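Side-chain contacts in ribosomal RNA small subunit methyltransferase D (Escherichia coli, PDB 2FPO), which methylates the N2 atom of guanine 966 of 16S rRNA in the assembled 30S particle, with S-adenosyl-L-methionine as methyl donor: residues Leu68-Glu71 with Ala72-Arg75; Lys95-Thr99 with Leu100-Asn104; Gly148-Ala151 with Asp152-Ile156. One frame throughout, in Å; residues are numbered along the deposited sequence.

In the fold
Contacts 1 and 2 are neighbours in the fold, their centres 11 Å apart, whereas contact 3 lies about 18 Å from the first and 25 Å from the second, centre to centre. Contact 1 is buried, in the helix between strands 57-60 and 79-83, and its chemistry is a salt bridge on one flank and leucines on another. Contact 2, partly buried, ends helix 87-99 with backbone bonds and turns L97 and L100 inward; L70 and L73 of contact 1 meet L97, and L70 also meets L100. Contact 3, also partly buried, is a corner leading into strand 154-161, with apolar side chains within and D152 and E153 at the surface.

Contact 1 of 3, residues Leu68-Glu71 with Ala72-Arg75; sequences LGLE and ALSR
E71 and R75, one helical turn apart, meet through a carboxylate and a guanidinium. Followed outward, CB of E71 leaves the helix beside the A72 peptide. E71 CG, set anti to the backbone N (chi1 -169°), lies 3.5 Å from R75 NE; the bend at chi2 then swings the carboxylate across the arginine. E71 OE2 takes both donors of R75: NE, 2.8 Å away, on the oxygen's anti lone pair, and NH2, 2.9 Å away, from above the carboxylate plane. The oxygen lies near the guanidinium plane. The grip is side-on, through NE and NH2, and twisted, the two planes 58° apart, with a single oxygen serving both nitrogens. R75 reaches it by an extended chain whose CG passes 3.3 Å from E71 O. OE1 of E71 is engaged separately, in a salt bridge with R42 and a hydrogen bond from I17 N. Two positive partners would probably favour the ionised carboxylate.

On another flank, CD2 of L70 and CD1 of L73 approach to 4.3 Å, and G69, without a side chain, has its carbonyl oxygen 3.4 Å from L73 CG. The OG of S74 bonds to G18 O and W21 N. Backbone bonds from A72, L73, S74 and R75 to the residues four earlier form the helical frame that carries these side chains. This is an i to i+4 salt bridge at the C-terminal end of helix 67-74, the helix of a beta-alpha-beta unit in the Rossmann-like methyltransferase fold.

Contact 2 of 3, residues Lys95-Thr99 with Leu100-Asn104; sequences KNLAT and LKAGN
L97 and A102 touch across the end of a helix, CD2 of the leucine lying 3.9 Å from CB of the alanine. The methyl of A102 also rests against the backbone, 3.8 Å from L97 O, so one residue receives it on both its side chain and its carbonyl. With CG anti to its carbonyl carbon (chi1 -70°), L97 carries CD2 to the methyl of A102. L100 packs back along the last turn, its CG 3.4 Å from N96 O.

What places these side chains is the backbone. L100 N bonds to N96 O at 3.2 Å, with regular helical spacing. The chain then reverses at K101, whose phi is positive (62°). A102 N returns to L97 O at 2.9 Å in a nearly straight bond of 166°. K101 N reaches A98 O at 3.0 Å, but from above the carbonyl plane rather than on a lone pair. This pair of bonds, with the positive phi, makes a Schellman motif, and L97 to A102 is the apolar pair that closes it. The CB of K101 points away from the last turn of the helix, and T99 OG1 makes a weak bond to K95 O.

Further out, the amide of N96 is held by Q92 and by P27 O, fixing this helix against strand 25-27, where L26 touches N96, T99 and L100. W21 lies on L100 and A102. L97 looks inward to L70 and L73 of helix 67-74 and to A105 and V107 of strand 105-108, which begins just after N104, itself bonded through ND2 to A78 O.

Contact 3 of 3, residues Gly148-Ala151 with Asp152-Ile156; sequences GWLA and DEALI
L150 and I156 cross at about a right angle, and their branches meet in two places: CD2 of the leucine lies 3.9 Å from CG1 of the isoleucine, and the two CD1 methyls approach to 4.0 Å. A154 joins them, its CB 3.9 Å from L150 CB and 4.1 Å from L150 CD2. All three CB atoms face into the bend, which makes a small apolar cluster of residues on either side of the corner. I156 has chi2 at 92°, away from the usual staggered values, and this turns its CD1 toward the leucine.

The corner at D152 and E153 joins the short strand 150-151 to strand 154-161 of the central mixed sheet, where the latter runs between 123-128 and 184-191 in the Rossmann-like methyltransferase fold. W173 of strand 173-181 touches both L150 and I156, and V126 of strand 123-128 touches L150.

One backbone bond spans the turn, from A154 N to A151 O at 3.1 Å; it is bent, 136° at the hydrogen, and the donor stands above the carbonyl plane. The methyl of A154 comes 3.4 Å from the same oxygen of A151. The CB of D152 points away from 148-151, and its carboxylate is held by a water, which donates to D152 OD1 at 2.7 Å and weakly to L150 O, linking the two residues across A151.

Contact 1 of 3, residues Leu68-Glu71 with Ala72-Arg75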
loop_
_atom_site.group_PDB
_atom_site.type_symbol
_atom_site.label_atom_id
_atom_site.label_comp_id
_atom_site.label_asym_id
_atom_site.label_seq_id
_atom_site.Cartn_x
_atom_site.Cartn_y
_atom_site.Cartn_z
ATOM N N LEU A 68 -0.078 2.714 5.902
ATOM C CA LEU A 68 -0.196 3.235 4.544
ATOM C C LEU A 68 -1.634 3.499 4.115
ATOM O O LEU A 68 -1.953 4.591 3.657
ATOM C CB LEU A 68 0.534 2.343 3.534
ATOM C CG LEU A 68 2.040 2.177 3.746
ATOM C CD1 LEU A 68 2.649 1.342 2.626
ATOM C CD2 LEU A 68 2.728 3.563 3.839
ATOM N N GLY A 69 -2.499 2.495 4.253
ATOM C CA GLY A 69 -3.911 2.657 3.883
ATOM C C GLY A 69 -4.628 3.762 4.656
ATOM O O GLY A 69 -5.408 4.519 4.087
ATOM N N LEU A 70 -4.345 3.852 5.952
ATOM C CA LEU A 70 -4.940 4.863 6.829
ATOM C C LEU A 70 -4.501 6.294 6.541
ATOM O O LEU A 70 -5.296 7.241 6.544
ATOM C CB LEU A 70 -4.687 4.503 8.297
ATOM C CG LEU A 70 -5.470 3.261 8.752
ATOM C CD1 LEU A 70 -5.057 2.859 10.160
ATOM C CD2 LEU A 70 -6.955 3.542 8.687
ATOM N N GLU A 71 -3.221 6.454 6.294
ATOM C CA GLU A 71 -2.696 7.732 5.830
ATOM C C GLU A 71 -3.334 8.107 4.470
ATOM O O GLU A 71 -3.685 9.272 4.254
ATOM C CB GLU A 71 -1.170 7.593 5.769
ATOM C CG GLU A 71 -0.375 8.825 5.565
ATOM C CD GLU A 71 -0.269 9.671 6.797
ATOM O OE1 GLU A 71 0.036 9.147 7.907
ATOM O OE2 GLU A 71 -0.503 10.878 6.627
ATOM N N ALA A 72 -3.519 7.119 3.571
ATOM C CA ALA A 72 -4.194 7.368 2.283
ATOM C C ALA A 72 -5.620 7.867 2.479
ATOM O O ALA A 72 -5.995 8.884 1.910
ATOM C CB ALA A 72 -4.137 6.115 1.324
ATOM N N LEU A 73 -6.401 7.208 3.337
ATOM C CA LEU A 73 -7.750 7.648 3.623
ATOM C C LEU A 73 -7.815 9.032 4.260
ATOM O O LEU A 73 -8.725 9.818 3.980
ATOM C CB LEU A 73 -8.470 6.629 4.517
ATOM C CG LEU A 73 -8.719 5.314 3.779
ATOM C CD1 LEU A 73 -8.816 4.168 4.814
ATOM C CD2 LEU A 73 -9.949 5.357 2.821
ATOM N N SER A 74 -6.860 9.311 5.133
ATOM C CA SER A 74 -6.809 10.596 5.792
ATOM C C SER A 74 -6.693 11.730 4.755
ATOM O O SER A 74 -7.364 12.764 4.868
ATOM C CB SER A 74 -5.638 10.632 6.770
ATOM O OG SER A 74 -5.678 11.818 7.543
ATOM N N ARG A 75 -5.876 11.486 3.733
ATOM C CA ARG A 75 -5.537 12.462 2.729
ATOM C C ARG A 75 -6.524 12.417 1.554
ATOM O O ARG A 75 -6.207 12.829 0.420
ATOM C CB ARG A 75 -4.096 12.237 2.300
ATOM C CG ARG A 75 -3.103 12.374 3.458
ATOM C CD ARG A 75 -1.703 11.988 2.988
ATOM N NE ARG A 75 -0.687 11.997 4.055
ATOM C CZ ARG A 75 0.353 12.821 4.121
ATOM N NH1 ARG A 75 0.540 13.763 3.195
ATOM N NH2 ARG A 75 1.230 12.705 5.119
#

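Contact 2 of 3, residues Lys95-Thr99 with Leu100-Asn104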
loop_
_atom_site.group_PDB
_atom_site.type_symbol
_atom_site.label_atom_id
_atom_site.label_comp_id
_atom_site.label_asym_id
_atom_site.label_seq_id
_atom_site.Cartn_x
_atom_site.Cartn_y
_atom_site.Cartn_z
ATOM N N LYS A 95 -11.341 -2.346 13.524
ATOM C CA LYS A 95 -11.637 -1.512 14.686
ATOM C C LYS A 95 -11.148 -0.081 14.502
ATOM O O LYS A 95 -11.888 0.861 14.801
ATOM C CB LYS A 95 -11.028 -2.113 15.945
ATOM C CG LYS A 95 -11.726 -3.390 16.432
ATOM C CD LYS A 95 -11.026 -3.883 17.667
ATOM C CE LYS A 95 -11.332 -5.339 17.954
ATOM N NZ LYS A 95 -10.464 -5.795 19.068
ATOM N N ASN A 96 -9.914 0.091 13.992
ATOM C CA ASN A 96 -9.387 1.442 13.799
ATOM C C ASN A 96 -10.143 2.199 12.748
ATOM O O ASN A 96 -10.355 3.387 12.904
ATOM C CB ASN A 96 -7.880 1.452 13.522
ATOM C CG ASN A 96 -7.084 0.982 14.708
ATOM O OD1 ASN A 96 -7.550 1.065 15.840
ATOM N ND2 ASN A 96 -5.882 0.484 14.465
ATOM N N LEU A 97 -10.590 1.518 11.693
ATOM C CA LEU A 97 -11.458 2.169 10.714
ATOM C C LEU A 97 -12.797 2.626 11.316
ATOM O O LEU A 97 -13.347 3.665 10.921
ATOM C CB LEU A 97 -11.717 1.249 9.515
ATOM C CG LEU A 97 -10.524 0.981 8.580
ATOM C CD1 LEU A 97 -10.784 -0.278 7.763
ATOM C CD2 LEU A 97 -10.195 2.174 7.665
ATOM N N ALA A 98 -13.329 1.837 12.246
ATOM C CA ALA A 98 -14.590 2.176 12.906
ATOM C C ALA A 98 -14.427 3.426 13.801
ATOM O O ALA A 98 -15.261 4.336 13.765
ATOM C CB ALA A 98 -15.127 0.964 13.680
ATOM N N THR A 99 -13.334 3.493 14.554
ATOM C CA THR A 99 -12.951 4.689 15.328
ATOM C C THR A 99 -12.917 5.987 14.495
ATOM O O THR A 99 -13.450 7.022 14.903
ATOM C CB THR A 99 -11.568 4.484 15.964
ATOM O OG1 THR A 99 -11.668 3.463 16.962
ATOM C CG2 THR A 99 -11.049 5.762 16.589
ATOM N N LEU A 100 -12.292 5.904 13.328
ATOM C CA LEU A 100 -12.121 7.016 12.422
ATOM C C LEU A 100 -13.376 7.299 11.607
ATOM O O LEU A 100 -13.427 8.312 10.893
ATOM C CB LEU A 100 -10.939 6.725 11.478
ATOM C CG LEU A 100 -9.563 6.554 12.119
ATOM C CD1 LEU A 100 -8.520 6.033 11.080
ATOM C CD2 LEU A 100 -9.105 7.884 12.790
ATOM N N LYS A 101 -14.371 6.401 11.715
ATOM C CA LYS A 101 -15.636 6.511 10.979
ATOM C C LYS A 101 -15.358 6.453 9.483
ATOM O O LYS A 101 -16.027 7.134 8.690
ATOM C CB LYS A 101 -16.389 7.829 11.307
ATOM C CG LYS A 101 -17.355 7.788 12.479
ATOM C CD LYS A 101 -17.686 9.224 12.909
ATOM C CE LYS A 101 -18.936 9.323 13.760
ATOM N NZ LYS A 101 -18.901 8.422 14.947
ATOM N N ALA A 102 -14.385 5.631 9.092
ATOM C CA ALA A 102 -13.996 5.554 7.701
ATOM C C ALA A 102 -14.760 4.403 7.048
ATOM O O ALA A 102 -14.357 3.225 7.157
ATOM C CB ALA A 102 -12.500 5.368 7.586
ATOM N N GLY A 103 -15.857 4.762 6.379
ATOM C CA GLY A 103 -16.714 3.809 5.680
ATOM C C GLY A 103 -16.226 3.439 4.286
ATOM O O GLY A 103 -16.631 2.412 3.746
ATOM N N ASN A 104 -15.375 4.295 3.719
ATOM C CA ASN A 104 -14.840 4.177 2.372
ATOM C C ASN A 104 -13.579 3.284 2.319
ATOM O O ASN A 104 -12.610 3.611 1.639
ATOM C CB ASN A 104 -14.567 5.584 1.754
ATOM C CG ASN A 104 -13.492 6.384 2.516
ATOM O OD1 ASN A 104 -13.390 6.297 3.747
ATOM N ND2 ASN A 104 -12.688 7.155 1.781
#

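Contact 3 of 3, residues Gly148-Ala151 with Asp152-Ile156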
loop_
_atom_site.group_PDB
_atom_site.type_symbol
_atom_site.label_atom_id
_atom_site.label_comp_id
_atom_site.label_asym_id
_atom_site.label_seq_id
_atom_site.Cartn_x
_atom_site.Cartn_y
_atom_site.Cartn_z
ATOM N N GLY A 148 -5.619 -7.335 -13.739
ATOM C CA GLY A 148 -6.464 -6.153 -13.862
ATOM C C GLY A 148 -6.577 -5.309 -12.607
ATOM O O GLY A 148 -7.532 -4.542 -12.450
ATOM N N TRP A 149 -5.593 -5.407 -11.713
ATOM C CA TRP A 149 -5.639 -4.623 -10.482
ATOM C C TRP A 149 -5.214 -3.146 -10.644
ATOM O O TRP A 149 -5.293 -2.357 -9.704
ATOM C CB TRP A 149 -4.756 -5.314 -9.417
ATOM C CG TRP A 149 -5.320 -6.675 -9.014
ATOM C CD1 TRP A 149 -4.890 -7.899 -9.419
ATOM C CD2 TRP A 149 -6.454 -6.906 -8.149
ATOM N NE1 TRP A 149 -5.660 -8.901 -8.831
ATOM C CE2 TRP A 149 -6.645 -8.314 -8.075
ATOM C CE3 TRP A 149 -7.335 -6.051 -7.437
ATOM C CZ2 TRP A 149 -7.654 -8.898 -7.301
ATOM C CZ3 TRP A 149 -8.374 -6.638 -6.680
ATOM C CH2 TRP A 149 -8.513 -8.040 -6.614
ATOM N N LEU A 150 -4.711 -2.792 -11.818
ATOM C CA LEU A 150 -4.064 -1.482 -12.003
ATOM C C LEU A 150 -4.891 -0.677 -12.980
ATOM O O LEU A 150 -5.305 -1.206 -13.991
ATOM C CB LEU A 150 -2.611 -1.646 -12.525
ATOM C CG LEU A 150 -1.648 -2.491 -11.666
ATOM C CD1 LEU A 150 -0.255 -2.517 -12.260
ATOM C CD2 LEU A 150 -1.575 -1.902 -10.284
ATOM N N ALA A 151 -5.143 0.588 -12.653
ATOM C CA ALA A 151 -5.739 1.530 -13.579
ATOM C C ALA A 151 -4.684 1.832 -14.622
ATOM O O ALA A 151 -3.492 1.592 -14.401
ATOM C CB ALA A 151 -6.191 2.812 -12.866
ATOM N N ASP A 152 -5.155 2.301 -15.773
ATOM C CA ASP A 152 -4.323 2.710 -16.900
ATOM C C ASP A 152 -2.969 3.329 -16.555
ATOM O O ASP A 152 -1.961 2.883 -17.130
ATOM C CB ASP A 152 -5.117 3.610 -17.871
ATOM C CG ASP A 152 -6.174 2.829 -18.651
ATOM O OD1 ASP A 152 -6.195 1.582 -18.523
ATOM O OD2 ASP A 152 -6.986 3.443 -19.388
ATOM N N GLU A 153 -2.930 4.320 -15.646
ATOM C CA GLU A 153 -1.660 4.952 -15.273
ATOM C C GLU A 153 -1.330 4.838 -13.787
ATOM O O GLU A 153 -0.962 5.819 -13.146
ATOM C CB GLU A 153 -1.624 6.429 -15.674
ATOM C CG GLU A 153 -1.593 6.694 -17.182
ATOM C CD GLU A 153 -1.188 8.131 -17.488
ATOM O OE1 GLU A 153 -0.815 8.400 -18.644
ATOM O OE2 GLU A 153 -1.222 8.980 -16.562
ATOM N N ALA A 154 -1.445 3.641 -13.245
ATOM C CA ALA A 154 -1.300 3.428 -11.811
ATOM C C ALA A 154 0.124 3.688 -11.263
ATOM O O ALA A 154 1.122 3.599 -11.994
ATOM C CB ALA A 154 -1.778 2.016 -11.470
ATOM N N LEU A 155 0.183 4.015 -9.974
ATOM C CA LEU A 155 1.426 4.141 -9.213
ATOM C C LEU A 155 1.492 2.990 -8.249
ATOM O O LEU A 155 0.509 2.707 -7.564
ATOM C CB LEU A 155 1.447 5.471 -8.448
ATOM C CG LEU A 155 1.479 6.643 -9.423
ATOM C CD1 LEU A 155 0.987 7.936 -8.783
ATOM C CD2 LEU A 155 2.890 6.779 -10.037
ATOM N N ILE A 156 2.608 2.276 -8.249
ATOM C CA ILE A 156 2.811 1.134 -7.357
ATOM C C ILE A 156 4.046 1.396 -6.467
ATOM O O ILE A 156 5.160 1.565 -6.945
ATOM C CB ILE A 156 2.989 -0.192 -8.131
ATOM C CG1 ILE A 156 1.865 -0.412 -9.155
ATOM C CG2 ILE A 156 3.110 -1.390 -7.166
ATOM C CD1 ILE A 156 2.192 0.139 -10.595
HETATM O O HOH W 1 -5.765 -0.857 -17.439
#